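Long-range contacts in putative capsular polysaccharide biosynthesis protein (Streptococcus pneumoniae serotype 4, PDB 6EWR), which probably acts as a pyridoxal phosphate-dependent aminotransferase of the DegT/DnrJ/EryC1 family in capsular polysaccharide synthesis: residues Val174-His179 / Phe196-Phe201; Ser63-Leu68 / Ser93-Thr98; Met106-Ala111 / Pro371-Phe376; Ala87-Ala92 / Lys352-Leu357. One frame throughout, in Å; residues are numbered along the deposited sequence.

Interaction 1 (Val174-His179 / Phe196-Phe201); sequences VSDSAH and FTSFSF. With PMP (4'-deoxy-4'-aminopyridoxal-5'-phosphate), chain E.
Two neighbouring parallel strands of the central sheet in the fold type I architecture of the DegT/DnrJ/EryC1 family meet here, V174 pairing with F196, S175 with T197 and D176 with S198. The ladder is carried by S175 N to F196 O (2.7 Å) and by S198 N to S175 O (3.0 Å, 171° at the hydrogen). With T197 OG1 beside the backbone N (chi1 -57°), T197 CG2 points to S177 CB, 3.3 Å away, and sits over one face of the F199 ring, toward its rim. The chains stay close past the ladder, A178 CB lying 3.8 Å from S200 CB, and D176, H179 and S200 reach the cofactor at this end. D176 OD2 lies 2.7 Å from PMP N1, and OD1 takes the A178 N-H in an Asx turn. H179 NE2 is hydrogen-bonded to PMP O3 (2.7 Å), whereas S200 OG donates to phosphate oxygen O2P (2.5 Å). Helix 64-74 packs on V174 and S198, strand 213-217 continues the sheet beside 196-200, and S93 of helix 91-99 hydrogen-bonds D176 OD2.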
loop_
_atom_site.group_PDB
_atom_site.type_symbol
_atom_site.label_atom_id
_atom_site.label_comp_id
_atom_site.label_asym_id
_atom_site.label_seq_id
_atom_site.Cartn_x
_atom_site.Cartn_y
_atom_site.Cartn_z
ATOM N N VAL A 174 -19.969 6.600 5.830
ATOM C CA VAL A 174 -18.634 6.754 5.212
ATOM C C VAL A 174 -18.738 6.840 3.706
ATOM O O VAL A 174 -19.072 5.880 3.058
ATOM C CB VAL A 174 -17.707 5.554 5.532
ATOM C CG1 VAL A 174 -16.337 5.747 4.886
ATOM C CG2 VAL A 174 -17.569 5.371 7.042
ATOM N N SER A 175 -18.404 7.985 3.148
ATOM C CA SER A 175 -18.595 8.226 1.718
ATOM C C SER A 175 -17.494 7.599 0.903
ATOM O O SER A 175 -16.343 7.981 1.047
ATOM C CB SER A 175 -18.643 9.735 1.417
ATOM O OG SER A 175 -18.483 10.000 0.027
ATOM N N ASP A 176 -17.838 6.677 0.007
ATOM C CA ASP A 176 -16.893 6.330 -1.059
ATOM C C ASP A 176 -16.879 7.458 -2.120
ATOM O O ASP A 176 -17.613 7.396 -3.122
ATOM C CB ASP A 176 -17.238 4.973 -1.678
ATOM C CG ASP A 176 -16.193 4.524 -2.728
ATOM O OD1 ASP A 176 -15.324 5.327 -3.136
ATOM O OD2 ASP A 176 -16.228 3.360 -3.143
ATOM N N SER A 177 -16.062 8.473 -1.885
ATOM C CA SER A 177 -15.951 9.600 -2.820
ATOM C C SER A 177 -14.767 9.450 -3.788
ATOM O O SER A 177 -14.120 10.438 -4.160
ATOM C CB SER A 177 -15.856 10.940 -2.077
ATOM O OG SER A 177 -17.141 11.446 -1.748
ATOM N N ALA A 178 -14.509 8.229 -4.227
ATOM C CA ALA A 178 -13.393 7.984 -5.126
ATOM C C ALA A 178 -13.466 8.904 -6.353
ATOM O O ALA A 178 -12.440 9.368 -6.825
ATOM C CB ALA A 178 -13.353 6.520 -5.544
ATOM N N HIS A 179 -14.688 9.176 -6.829
ATOM C CA HIS A 179 -14.926 9.939 -8.050
ATOM C C HIS A 179 -15.242 11.429 -7.800
ATOM O O HIS A 179 -15.323 12.216 -8.755
ATOM C CB HIS A 179 -16.146 9.362 -8.775
ATOM C CG HIS A 179 -16.068 7.897 -9.098
ATOM N ND1 HIS A 179 -17.178 7.173 -9.488
ATOM C CD2 HIS A 179 -15.032 7.024 -9.101
ATOM C CE1 HIS A 179 -16.820 5.925 -9.745
ATOM N NE2 HIS A 179 -15.531 5.799 -9.496
ATOM N N PHE A 196 -17.223 10.134 7.592
ATOM C CA PHE A 196 -15.889 10.002 6.988
ATOM C C PHE A 196 -16.026 9.924 5.479
ATOM O O PHE A 196 -17.080 9.530 4.971
ATOM C CB PHE A 196 -15.180 8.739 7.458
ATOM C CG PHE A 196 -14.904 8.735 8.929
ATOM C CD1 PHE A 196 -15.928 8.442 9.840
ATOM C CD2 PHE A 196 -13.636 9.014 9.419
ATOM C CE1 PHE A 196 -15.698 8.443 11.195
ATOM C CE2 PHE A 196 -13.395 9.006 10.782
ATOM C CZ PHE A 196 -14.435 8.719 11.668
ATOM N N THR A 197 -14.975 10.321 4.766
ATOM C CA THR A 197 -14.993 10.244 3.313
ATOM C C THR A 197 -13.649 9.788 2.816
ATOM O O THR A 197 -12.639 10.210 3.362
ATOM C CB THR A 197 -15.304 11.608 2.703
ATOM O OG1 THR A 197 -16.553 12.100 3.206
ATOM C CG2 THR A 197 -15.395 11.497 1.192
ATOM N N SER A 198 -13.629 8.918 1.811
ATOM C CA SER A 198 -12.373 8.491 1.155
ATOM C C SER A 198 -12.301 8.983 -0.289
ATOM O O SER A 198 -13.298 8.938 -1.004
ATOM C CB SER A 198 -12.247 6.965 1.167
ATOM O OG SER A 198 -13.349 6.403 0.480
ATOM N N PHE A 199 -11.133 9.452 -0.705
ATOM C CA PHE A 199 -10.892 9.950 -2.087
ATOM C C PHE A 199 -9.818 9.098 -2.815
ATOM O O PHE A 199 -8.929 8.537 -2.196
ATOM C CB PHE A 199 -10.452 11.438 -2.051
ATOM C CG PHE A 199 -11.559 12.412 -1.662
ATOM C CD1 PHE A 199 -12.606 12.695 -2.546
ATOM C CD2 PHE A 199 -11.551 13.055 -0.413
ATOM C CE1 PHE A 199 -13.618 13.583 -2.194
ATOM C CE2 PHE A 199 -12.574 13.952 -0.064
ATOM C CZ PHE A 199 -13.609 14.204 -0.949
ATOM N N SER A 200 -9.914 9.019 -4.138
ATOM C CA SER A 200 -8.925 8.332 -5.002
ATOM C C SER A 200 -8.271 9.365 -5.897
ATOM O O SER A 200 -8.949 10.204 -6.496
ATOM C CB SER A 200 -9.605 7.273 -5.912
ATOM O OG SER A 200 -8.654 6.520 -6.667
ATOM N N PHE A 201 -6.955 9.256 -6.006
ATOM C CA PHE A 201 -6.150 10.052 -6.929
ATOM C C PHE A 201 -5.469 9.106 -7.950
ATOM O O PHE A 201 -4.362 9.358 -8.429
ATOM C CB PHE A 201 -5.111 10.882 -6.160
ATOM C CG PHE A 201 -5.622 11.533 -4.905
ATOM C CD1 PHE A 201 -6.897 12.121 -4.841
ATOM C CD2 PHE A 201 -4.792 11.643 -3.782
ATOM C CE1 PHE A 201 -7.335 12.742 -3.668
ATOM C CE2 PHE A 201 -5.215 12.265 -2.612
ATOM C CZ PHE A 201 -6.498 12.789 -2.556
HETATM N N1 PMP E . -14.577 3.087 -5.253
HETATM C C2 PMP E . -14.905 3.331 -6.556
HETATM C C2A PMP E . -16.334 3.569 -6.951
HETATM C C3 PMP E . -13.857 3.355 -7.600
HETATM O O3 PMP E . -14.128 3.568 -8.927
HETATM C C4 PMP E . -12.472 3.118 -7.133
HETATM C C4A PMP E . -11.365 3.139 -8.160
HETATM N N4A PMP E . -10.358 2.074 -8.015
HETATM C C5 PMP E . -12.221 2.866 -5.669
HETATM C C6 PMP E . -13.317 2.865 -4.802
HETATM C C5A PMP E . -10.809 2.610 -5.146
HETATM O O4P PMP E . -9.829 3.417 -5.840
HETATM P P PMP E . -8.254 3.225 -5.594
HETATM O O1P PMP E . -8.096 2.394 -4.361
HETATM O O2P PMP E . -7.585 4.602 -5.443
HETATM O O3P PMP E . -7.696 2.486 -6.769
#

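Interaction 2 (Ser63-Leu68 / Ser93-Thr98); sequences SATAAL and SCSVIT. With PMP (4'-deoxy-4'-aminopyridoxal-5'-phosphate), chain E.
O1P of the PMP phosphate is gripped twice by T65, by the backbone N (2.9 Å) and by OG1 (2.6 Å), while A64 N, at 3.1 Å and 167°, donates to O2P. This is a phosphate site at the N-terminus of helix 64-74, where the helix dipole would be expected to favour the anion. S63 occupies the N-cap, its OG accepting from A66 N. The same T65 turns to helix 91-99: with OG1 anti to the carbonyl carbon (chi1 -59°), the hydroxyl faces the phosphate and CG2 reaches V96 CG1. The axes of 64-68 and 93-98 pass 9.4 Å apart at -47°, and V96 packs on T65 and L68 without a hydrogen bond. S93 joins through its carbonyl O, 3.9 Å from L68 CD2. The second subunit lies close by, with H238 of that chain against T65. The branches of V96 divide the work: CG1 lies 3.5 Å from T65 O, and CG2 meets L68 CD2 at 3.8 Å, the two side chains crossing at about a right angle.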
loop_
_atom_site.group_PDB
_atom_site.type_symbol
_atom_site.label_atom_id
_atom_site.label_comp_id
_atom_site.label_asym_id
_atom_site.label_seq_id
_atom_site.Cartn_x
_atom_site.Cartn_y
_atom_site.Cartn_z
ATOM N N SER A 63 -3.804 4.742 -1.636
ATOM C CA SER A 63 -5.031 4.470 -2.420
ATOM C C SER A 63 -6.285 4.887 -1.660
ATOM O O SER A 63 -6.240 5.087 -0.451
ATOM C CB SER A 63 -5.130 2.973 -2.766
ATOM O OG SER A 63 -5.343 2.193 -1.610
ATOM N N ALA A 64 -7.415 5.003 -2.367
ATOM C CA ALA A 64 -8.729 5.156 -1.700
ATOM C C ALA A 64 -9.124 3.891 -0.969
ATOM O O ALA A 64 -9.838 3.930 0.032
ATOM C CB ALA A 64 -9.820 5.504 -2.728
ATOM N N THR A 65 -8.706 2.754 -1.523
ATOM C CA THR A 65 -8.929 1.447 -0.909
ATOM C C THR A 65 -8.228 1.377 0.439
ATOM O O THR A 65 -8.838 0.885 1.405
ATOM C CB THR A 65 -8.458 0.301 -1.827
ATOM O OG1 THR A 65 -9.178 0.383 -3.080
ATOM C CG2 THR A 65 -8.724 -1.046 -1.172
ATOM N N ALA A 66 -6.981 1.886 0.518
ATOM C CA ALA A 66 -6.304 2.047 1.804
ATOM C C ALA A 66 -7.071 2.980 2.777
ATOM O O ALA A 66 -7.262 2.661 3.970
ATOM C CB ALA A 66 -4.891 2.559 1.599
ATOM N N ALA A 67 -7.502 4.139 2.260
ATOM C CA ALA A 67 -8.251 5.116 3.044
ATOM C C ALA A 67 -9.560 4.567 3.578
ATOM O O ALA A 67 -9.893 4.796 4.746
ATOM C CB ALA A 67 -8.529 6.365 2.224
ATOM N N LEU A 68 -10.300 3.867 2.715
ATOM C CA LEU A 68 -11.602 3.325 3.065
ATOM C C LEU A 68 -11.424 2.236 4.128
ATOM O O LEU A 68 -12.103 2.248 5.154
ATOM C CB LEU A 68 -12.328 2.805 1.815
ATOM C CG LEU A 68 -13.834 2.515 1.939
ATOM C CD1 LEU A 68 -14.627 3.687 2.500
ATOM C CD2 LEU A 68 -14.448 2.058 0.618
ATOM N N SER A 93 -15.274 -0.690 -3.062
ATOM C CA SER A 93 -16.229 -0.227 -2.039
ATOM C C SER A 93 -16.551 -1.333 -1.052
ATOM O O SER A 93 -16.731 -1.055 0.126
ATOM C CB SER A 93 -17.566 0.266 -2.669
ATOM O OG SER A 93 -17.392 1.202 -3.731
ATOM N N CYS A 94 -16.646 -2.576 -1.549
ATOM C CA CYS A 94 -17.056 -3.728 -0.770
ATOM C C CYS A 94 -15.906 -4.578 -0.248
ATOM O O CYS A 94 -16.027 -5.145 0.856
ATOM C CB CYS A 94 -17.999 -4.613 -1.579
ATOM S SG CYS A 94 -18.803 -5.893 -0.559
ATOM N N SER A 95 -14.822 -4.703 -1.015
ATOM C CA SER A 95 -13.656 -5.543 -0.611
ATOM C C SER A 95 -13.130 -5.217 0.787
ATOM O O SER A 95 -12.919 -6.119 1.597
ATOM C CB SER A 95 -12.503 -5.451 -1.614
ATOM O OG SER A 95 -11.857 -4.198 -1.574
ATOM N N VAL A 96 -12.950 -3.930 1.066
ATOM C CA VAL A 96 -12.519 -3.474 2.403
ATOM C C VAL A 96 -13.367 -4.008 3.585
ATOM O O VAL A 96 -12.862 -4.167 4.685
ATOM C CB VAL A 96 -12.456 -1.942 2.498
ATOM C CG1 VAL A 96 -11.451 -1.377 1.479
ATOM C CG2 VAL A 96 -13.864 -1.323 2.308
ATOM N N ILE A 97 -14.641 -4.291 3.347
ATOM C CA ILE A 97 -15.513 -4.832 4.375
ATOM C C ILE A 97 -15.104 -6.256 4.709
ATOM O O ILE A 97 -15.083 -6.643 5.872
ATOM C CB ILE A 97 -17.004 -4.824 3.933
ATOM C CG1 ILE A 97 -17.491 -3.381 3.739
ATOM C CG2 ILE A 97 -17.900 -5.545 4.943
ATOM C CD1 ILE A 97 -18.691 -3.244 2.828
ATOM N N THR A 98 -14.817 -7.042 3.681
ATOM C CA THR A 98 -14.349 -8.420 3.897
ATOM C C THR A 98 -12.936 -8.458 4.516
ATOM O O THR A 98 -12.642 -9.378 5.292
ATOM C CB THR A 98 -14.396 -9.258 2.622
ATOM O OG1 THR A 98 -13.441 -8.762 1.672
ATOM C CG2 THR A 98 -15.802 -9.200 2.001
HETATM N N1 PMP E . -14.577 3.087 -5.253
HETATM C C2 PMP E . -14.905 3.331 -6.556
HETATM C C2A PMP E . -16.334 3.569 -6.951
HETATM C C3 PMP E . -13.857 3.355 -7.600
HETATM O O3 PMP E . -14.128 3.568 -8.927
HETATM C C4 PMP E . -12.472 3.118 -7.133
HETATM C C4A PMP E . -11.365 3.139 -8.160
HETATM N N4A PMP E . -10.358 2.074 -8.015
HETATM C C5 PMP E . -12.221 2.866 -5.669
HETATM C C6 PMP E . -13.317 2.865 -4.802
HETATM C C5A PMP E . -10.809 2.610 -5.146
HETATM O O4P PMP E . -9.829 3.417 -5.840
HETATM P P PMP E . -8.254 3.225 -5.594
HETATM O O1P PMP E . -8.096 2.394 -4.361
HETATM O O2P PMP E . -7.585 4.602 -5.443
HETATM O O3P PMP E . -7.696 2.486 -6.769
#

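Interaction 3 (Met106-Ala111 / Pro371-Phe376); sequences MVDIQA and PKAYAF
The carboxylate of D108 faces the first turn of helix 371-378 with both oxygens, its side chain crossing that of K372 at about a right angle. Each oxygen uses its syn lone pair: OD2 accepts from K372 N (3.0 Å) and OD1 from A373 N (2.8 Å, 143°). CG anti to the backbone N (chi1 -159°) extends the group from the end of strand 103-107 toward the helix, and a weak bond from I109 N to OD1 ties it back to its own chain. The lysine contributes its aliphatic root: K372 CB packs 3.2 Å from I109 O, and the chain bends at chi2, leaving NZ 5.8 Å from D108 OD2, too far for a direct ion pair. I109 CG1, held between the backbone N and the carbonyl carbon (chi1 62°), is 3.5 Å from A373 N, while CD1 continues to F376 CB at 3.7 Å, these two side chains also crossing at about a right angle. The contact joins the end of edge strand 103-107 to the C-terminal part of the chain. One carboxylate from far away in sequence takes the N-H groups of K372 and A373 at the helix start: a helix N-terminus capped from outside.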
loop_
_atom_site.group_PDB
_atom_site.type_symbol
_atom_site.label_atom_id
_atom_site.label_comp_id
_atom_site.label_asym_id
_atom_site.label_seq_id
_atom_site.Cartn_x
_atom_site.Cartn_y
_atom_site.Cartn_z
ATOM N N MET A 106 -25.525 -5.968 0.999
ATOM C CA MET A 106 -25.815 -5.245 -0.220
ATOM C C MET A 106 -27.275 -4.808 -0.256
ATOM O O MET A 106 -28.162 -5.526 0.196
ATOM C CB MET A 106 -25.490 -6.107 -1.430
ATOM C CG MET A 106 -24.024 -6.386 -1.583
ATOM S SD MET A 106 -23.741 -7.216 -3.131
ATOM C CE MET A 106 -22.057 -7.783 -2.821
ATOM N N VAL A 107 -27.508 -3.625 -0.801
ATOM C CA VAL A 107 -28.839 -3.083 -0.889
ATOM C C VAL A 107 -29.036 -2.674 -2.335
ATOM O O VAL A 107 -28.139 -2.076 -2.940
ATOM C CB VAL A 107 -28.999 -1.899 0.066
ATOM C CG1 VAL A 107 -30.273 -1.091 -0.231
ATOM C CG2 VAL A 107 -29.010 -2.411 1.496
ATOM N N ASP A 108 -30.213 -3.013 -2.870
ATOM C CA ASP A 108 -30.548 -2.690 -4.252
ATOM C C ASP A 108 -30.764 -1.188 -4.435
ATOM O O ASP A 108 -30.934 -0.451 -3.460
ATOM C CB ASP A 108 -31.767 -3.493 -4.751
ATOM C CG ASP A 108 -31.830 -3.581 -6.286
ATOM O OD1 ASP A 108 -30.847 -3.239 -6.991
ATOM O OD2 ASP A 108 -32.883 -3.995 -6.796
ATOM N N ILE A 109 -30.740 -0.746 -5.686
ATOM C CA ILE A 109 -30.737 0.668 -6.012
ATOM C C ILE A 109 -32.117 1.106 -6.520
ATOM O O ILE A 109 -33.012 0.265 -6.631
ATOM C CB ILE A 109 -29.596 0.978 -7.006
ATOM C CG1 ILE A 109 -29.759 0.229 -8.341
ATOM C CG2 ILE A 109 -28.253 0.621 -6.370
ATOM C CD1 ILE A 109 -29.089 0.908 -9.517
ATOM N N GLN A 110 -32.299 2.406 -6.785
ATOM C CA GLN A 110 -33.560 2.945 -7.346
ATOM C C GLN A 110 -33.683 2.675 -8.867
ATOM O O GLN A 110 -32.735 2.146 -9.504
ATOM C CB GLN A 110 -33.676 4.449 -7.045
ATOM C CG GLN A 110 -33.700 4.749 -5.542
ATOM C CD GLN A 110 -33.577 6.213 -5.193
ATOM O OE1 GLN A 110 -34.173 7.050 -5.824
ATOM N NE2 GLN A 110 -32.833 6.517 -4.153
ATOM N N ALA A 111 -34.847 3.016 -9.433
ATOM C CA ALA A 111 -35.112 2.802 -10.875
ATOM C C ALA A 111 -34.527 3.890 -11.802
ATOM O O ALA A 111 -34.233 3.608 -12.948
ATOM C CB ALA A 111 -36.611 2.650 -11.110
ATOM N N PRO A 371 -32.631 -6.640 -8.684
ATOM C CA PRO A 371 -33.008 -6.466 -10.096
ATOM C C PRO A 371 -32.844 -5.038 -10.649
ATOM O O PRO A 371 -32.575 -4.875 -11.844
ATOM C CB PRO A 371 -34.487 -6.892 -10.116
ATOM C CG PRO A 371 -34.979 -6.671 -8.736
ATOM C CD PRO A 371 -33.805 -6.992 -7.851
ATOM N N LYS A 372 -33.003 -4.019 -9.800
ATOM C CA LYS A 372 -32.812 -2.631 -10.242
ATOM C C LYS A 372 -31.354 -2.336 -10.579
ATOM O O LYS A 372 -31.077 -1.582 -11.533
ATOM C CB LYS A 372 -33.327 -1.627 -9.204
ATOM C CG LYS A 372 -34.750 -1.121 -9.419
ATOM C CD LYS A 372 -35.742 -1.988 -8.682
ATOM C CE LYS A 372 -37.186 -1.595 -9.075
ATOM N NZ LYS A 372 -38.136 -2.714 -8.817
ATOM N N ALA A 373 -30.443 -2.910 -9.783
ATOM C CA ALA A 373 -29.028 -2.871 -10.066
ATOM C C ALA A 373 -28.689 -3.514 -11.400
ATOM O O ALA A 373 -27.862 -2.972 -12.159
ATOM C CB ALA A 373 -28.229 -3.537 -8.941
ATOM N N TYR A 374 -29.311 -4.669 -11.689
ATOM C CA TYR A 374 -29.086 -5.360 -12.958
ATOM C C TYR A 374 -29.645 -4.543 -14.119
ATOM O O TYR A 374 -29.014 -4.466 -15.164
ATOM C CB TYR A 374 -29.711 -6.765 -12.968
ATOM C CG TYR A 374 -29.578 -7.481 -14.311
ATOM C CD1 TYR A 374 -30.482 -7.208 -15.334
ATOM C CD2 TYR A 374 -28.530 -8.348 -14.575
ATOM C CE1 TYR A 374 -30.368 -7.810 -16.577
ATOM C CE2 TYR A 374 -28.400 -8.955 -15.821
ATOM C CZ TYR A 374 -29.325 -8.684 -16.823
ATOM O OH TYR A 374 -29.210 -9.277 -18.063
ATOM N N ALA A 375 -30.841 -3.974 -13.938
ATOM C CA ALA A 375 -31.466 -3.150 -14.953
ATOM C C ALA A 375 -30.629 -1.898 -15.308
ATOM O O ALA A 375 -30.541 -1.509 -16.486
ATOM C CB ALA A 375 -32.876 -2.742 -14.522
ATOM N N PHE A 376 -30.029 -1.282 -14.292
ATOM C CA PHE A 376 -29.046 -0.192 -14.493
ATOM C C PHE A 376 -27.865 -0.664 -15.371
ATOM O O PHE A 376 -27.532 -0.032 -16.370
ATOM C CB PHE A 376 -28.531 0.291 -13.140
ATOM C CG PHE A 376 -27.697 1.521 -13.217
ATOM C CD1 PHE A 376 -28.289 2.779 -13.260
ATOM C CD2 PHE A 376 -26.316 1.426 -13.258
ATOM C CE1 PHE A 376 -27.517 3.915 -13.351
ATOM C CE2 PHE A 376 -25.531 2.559 -13.352
ATOM C CZ PHE A 376 -26.136 3.816 -13.402
#

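Interaction 4 (Ala87-Ala92 / Lys352-Leu357); sequences AMTYTA and KPLPLL. With PMP (4'-deoxy-4'-aminopyridoxal-5'-phosphate), chain E.
The backbones approach most closely where A87 and M88 face P353 and L354, with CA atoms of M88 and P353 4.8 Å apart. One backbone hydrogen bond spans them, L354 N to A87 O at 2.9 Å and 165°. From L354 the chain enters a 3-10 turn through residue 356, while segment 87-92 runs from the end of strand 82-86 into helix 91-99. L354 wedges into the bend between that strand and helix: CD2 lies 3.3 Å from T89 O and also touches T91 CA, and CD1 meets T89 CG2 at 3.9 Å. The M88 chain, bent at both chi2 (44°) and chi3 (52°), turns its methyl CE back to P353 CG, 3.9 Å away. Y90 turns to the cofactor, its CE2 lying 3.6 Å from PMP N4A. In the second subunit, Q240 takes part in a hydrogen bond with Y90 OH, and Y255 O in one with K352 NZ. Across the two segments, then, a single backbone bond and apolar side chains do the joining, whereas the polar ends of Y90 and K352 find partners across the dimer interface, a division consistent with a cofactor site whose wall is shared between subunits.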
loop_
_atom_site.group_PDB
_atom_site.type_symbol
_atom_site.label_atom_id
_atom_site.label_comp_id
_atom_site.label_asym_id
_atom_site.label_seq_id
_atom_site.Cartn_x
_atom_site.Cartn_y
_atom_site.Cartn_z
ATOM N N ALA A 87 -25.452 -2.433 -4.163
ATOM C CA ALA A 87 -25.180 -3.508 -5.121
ATOM C C ALA A 87 -24.524 -3.000 -6.403
ATOM O O ALA A 87 -23.860 -3.775 -7.101
ATOM C CB ALA A 87 -26.451 -4.251 -5.466
ATOM N N MET A 88 -24.726 -1.705 -6.707
ATOM C CA MET A 88 -24.159 -1.048 -7.886
ATOM C C MET A 88 -22.947 -0.202 -7.488
ATOM O O MET A 88 -23.091 0.947 -7.066
ATOM C CB MET A 88 -25.209 -0.138 -8.536
ATOM C CG MET A 88 -24.742 0.700 -9.746
ATOM S SD MET A 88 -23.719 -0.219 -10.924
ATOM C CE MET A 88 -24.805 -1.609 -11.192
ATOM N N THR A 89 -21.760 -0.777 -7.631
ATOM C CA THR A 89 -20.550 -0.033 -7.360
ATOM C C THR A 89 -19.364 -0.862 -7.775
ATOM O O THR A 89 -19.525 -2.029 -8.165
ATOM C CB THR A 89 -20.414 0.328 -5.864
ATOM O OG1 THR A 89 -19.228 1.100 -5.651
ATOM C CG2 THR A 89 -20.370 -0.926 -5.009
ATOM N N TYR A 90 -18.187 -0.236 -7.710
ATOM C CA TYR A 90 -16.915 -0.916 -7.907
ATOM C C TYR A 90 -16.596 -1.804 -6.697
ATOM O O TYR A 90 -16.945 -1.480 -5.548
ATOM C CB TYR A 90 -15.778 0.105 -8.113
ATOM C CG TYR A 90 -14.490 -0.508 -8.612
ATOM C CD1 TYR A 90 -14.454 -1.172 -9.824
ATOM C CD2 TYR A 90 -13.313 -0.412 -7.888
ATOM C CE1 TYR A 90 -13.290 -1.719 -10.318
ATOM C CE2 TYR A 90 -12.134 -0.987 -8.352
ATOM C CZ TYR A 90 -12.131 -1.636 -9.582
ATOM O OH TYR A 90 -10.989 -2.198 -10.141
ATOM N N THR A 91 -15.914 -2.916 -6.976
ATOM C CA THR A 91 -15.542 -3.906 -5.948
ATOM C C THR A 91 -14.795 -3.327 -4.728
ATOM O O THR A 91 -15.015 -3.784 -3.598
ATOM C CB THR A 91 -14.750 -5.098 -6.539
ATOM O OG1 THR A 91 -14.470 -6.046 -5.511
ATOM C CG2 THR A 91 -13.429 -4.643 -7.181
ATOM N N ALA A 92 -13.925 -2.328 -4.959
ATOM C CA ALA A 92 -13.178 -1.685 -3.870
ATOM C C ALA A 92 -14.056 -1.114 -2.742
ATOM O O ALA A 92 -13.628 -1.080 -1.592
ATOM C CB ALA A 92 -12.274 -0.620 -4.419
ATOM N N LYS A 352 -20.787 -3.782 -13.708
ATOM C CA LYS A 352 -21.389 -5.048 -13.349
ATOM C C LYS A 352 -21.851 -4.923 -11.902
ATOM O O LYS A 352 -21.070 -4.480 -11.068
ATOM C CB LYS A 352 -20.386 -6.178 -13.441
ATOM C CG LYS A 352 -20.098 -6.652 -14.850
ATOM C CD LYS A 352 -19.475 -8.051 -14.771
ATOM C CE LYS A 352 -19.073 -8.567 -16.125
ATOM N NZ LYS A 352 -18.043 -9.628 -15.984
ATOM N N PRO A 353 -23.113 -5.287 -11.588
ATOM C CA PRO A 353 -23.469 -5.261 -10.170
ATOM C C PRO A 353 -22.637 -6.264 -9.414
ATOM O O PRO A 353 -22.274 -7.290 -9.974
ATOM C CB PRO A 353 -24.949 -5.677 -10.173
ATOM C CG PRO A 353 -25.415 -5.469 -11.562
ATOM C CD PRO A 353 -24.222 -5.779 -12.404
ATOM N N LEU A 354 -22.331 -5.983 -8.156
ATOM C CA LEU A 354 -21.433 -6.857 -7.380
ATOM C C LEU A 354 -21.822 -8.351 -7.441
ATOM O O LEU A 354 -20.938 -9.189 -7.582
ATOM C CB LEU A 354 -21.311 -6.390 -5.916
ATOM C CG LEU A 354 -20.761 -4.979 -5.673
ATOM C CD1 LEU A 354 -20.646 -4.685 -4.186
ATOM C CD2 LEU A 354 -19.412 -4.773 -6.343
ATOM N N PRO A 355 -23.121 -8.682 -7.370
ATOM C CA PRO A 355 -23.464 -10.112 -7.404
ATOM C C PRO A 355 -23.160 -10.861 -8.706
ATOM O O PRO A 355 -23.136 -12.080 -8.673
ATOM C CB PRO A 355 -24.971 -10.128 -7.100
ATOM C CG PRO A 355 -25.184 -8.888 -6.301
ATOM C CD PRO A 355 -24.273 -7.873 -6.954
ATOM N N LEU A 356 -22.930 -10.161 -9.819
ATOM C CA LEU A 356 -22.422 -10.823 -11.042
ATOM C C LEU A 356 -20.964 -11.255 -10.955
ATOM O O LEU A 356 -20.514 -12.055 -11.775
ATOM C CB LEU A 356 -22.538 -9.932 -12.273
ATOM C CG LEU A 356 -23.885 -9.735 -12.957
ATOM C CD1 LEU A 356 -23.646 -8.935 -14.228
ATOM C CD2 LEU A 356 -24.568 -11.044 -13.286
ATOM N N LEU A 357 -20.216 -10.697 -9.999
ATOM C CA LEU A 357 -18.782 -10.950 -9.862
ATOM C C LEU A 357 -18.526 -12.235 -9.080
ATOM O O LEU A 357 -19.155 -12.476 -8.040
ATOM C CB LEU A 357 -18.098 -9.774 -9.177
ATOM C CG LEU A 357 -18.276 -8.426 -9.893
ATOM C CD1 LEU A 357 -17.635 -7.272 -9.130
ATOM C CD2 LEU A 357 -17.720 -8.500 -11.317
HETATM N N1 PMP E . -14.577 3.087 -5.253
HETATM C C2 PMP E . -14.905 3.331 -6.556
HETATM C C2A PMP E . -16.334 3.569 -6.951
HETATM C C3 PMP E . -13.857 3.355 -7.600
HETATM O O3 PMP E . -14.128 3.568 -8.927
HETATM C C4 PMP E . -12.472 3.118 -7.133
HETATM C C4A PMP E . -11.365 3.139 -8.160
HETATM N N4A PMP E . -10.358 2.074 -8.015
HETATM C C5 PMP E . -12.221 2.866 -5.669
HETATM C C6 PMP E . -13.317 2.865 -4.802
HETATM C C5A PMP E . -10.809 2.610 -5.146
HETATM O O4P PMP E . -9.829 3.417 -5.840
HETATM P P PMP E . -8.254 3.225 -5.594
HETATM O O1P PMP E . -8.096 2.394 -4.361
HETATM O O2P PMP E . -7.585 4.602 -5.443
HETATM O O3P PMP E . -7.696 2.486 -6.769
#

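Overall arrangement
Interactions 1, 2 and 4 all reach the same PMP: interaction 2 binds its phosphate, interaction 1 holds the phosphate, O3 and the N1 side, and interaction 4 brings Y90 beside the amine. Centres of interactions 1 and 2 are 10 Å apart, and the two contacts touch; those of 2 and 4, which share helix 91-99, are 14 Å apart. Interaction 3 lies further out, its centre 11 Å from that of interaction 4, linked by the probable backbone bond between A87 N and V107 O. Along the chain, interaction 2 closes before interaction 1 opens, while 3 and 4 bridge about 260 residues and alternate, tying the C-terminal part to the sheet that carries the cofactor.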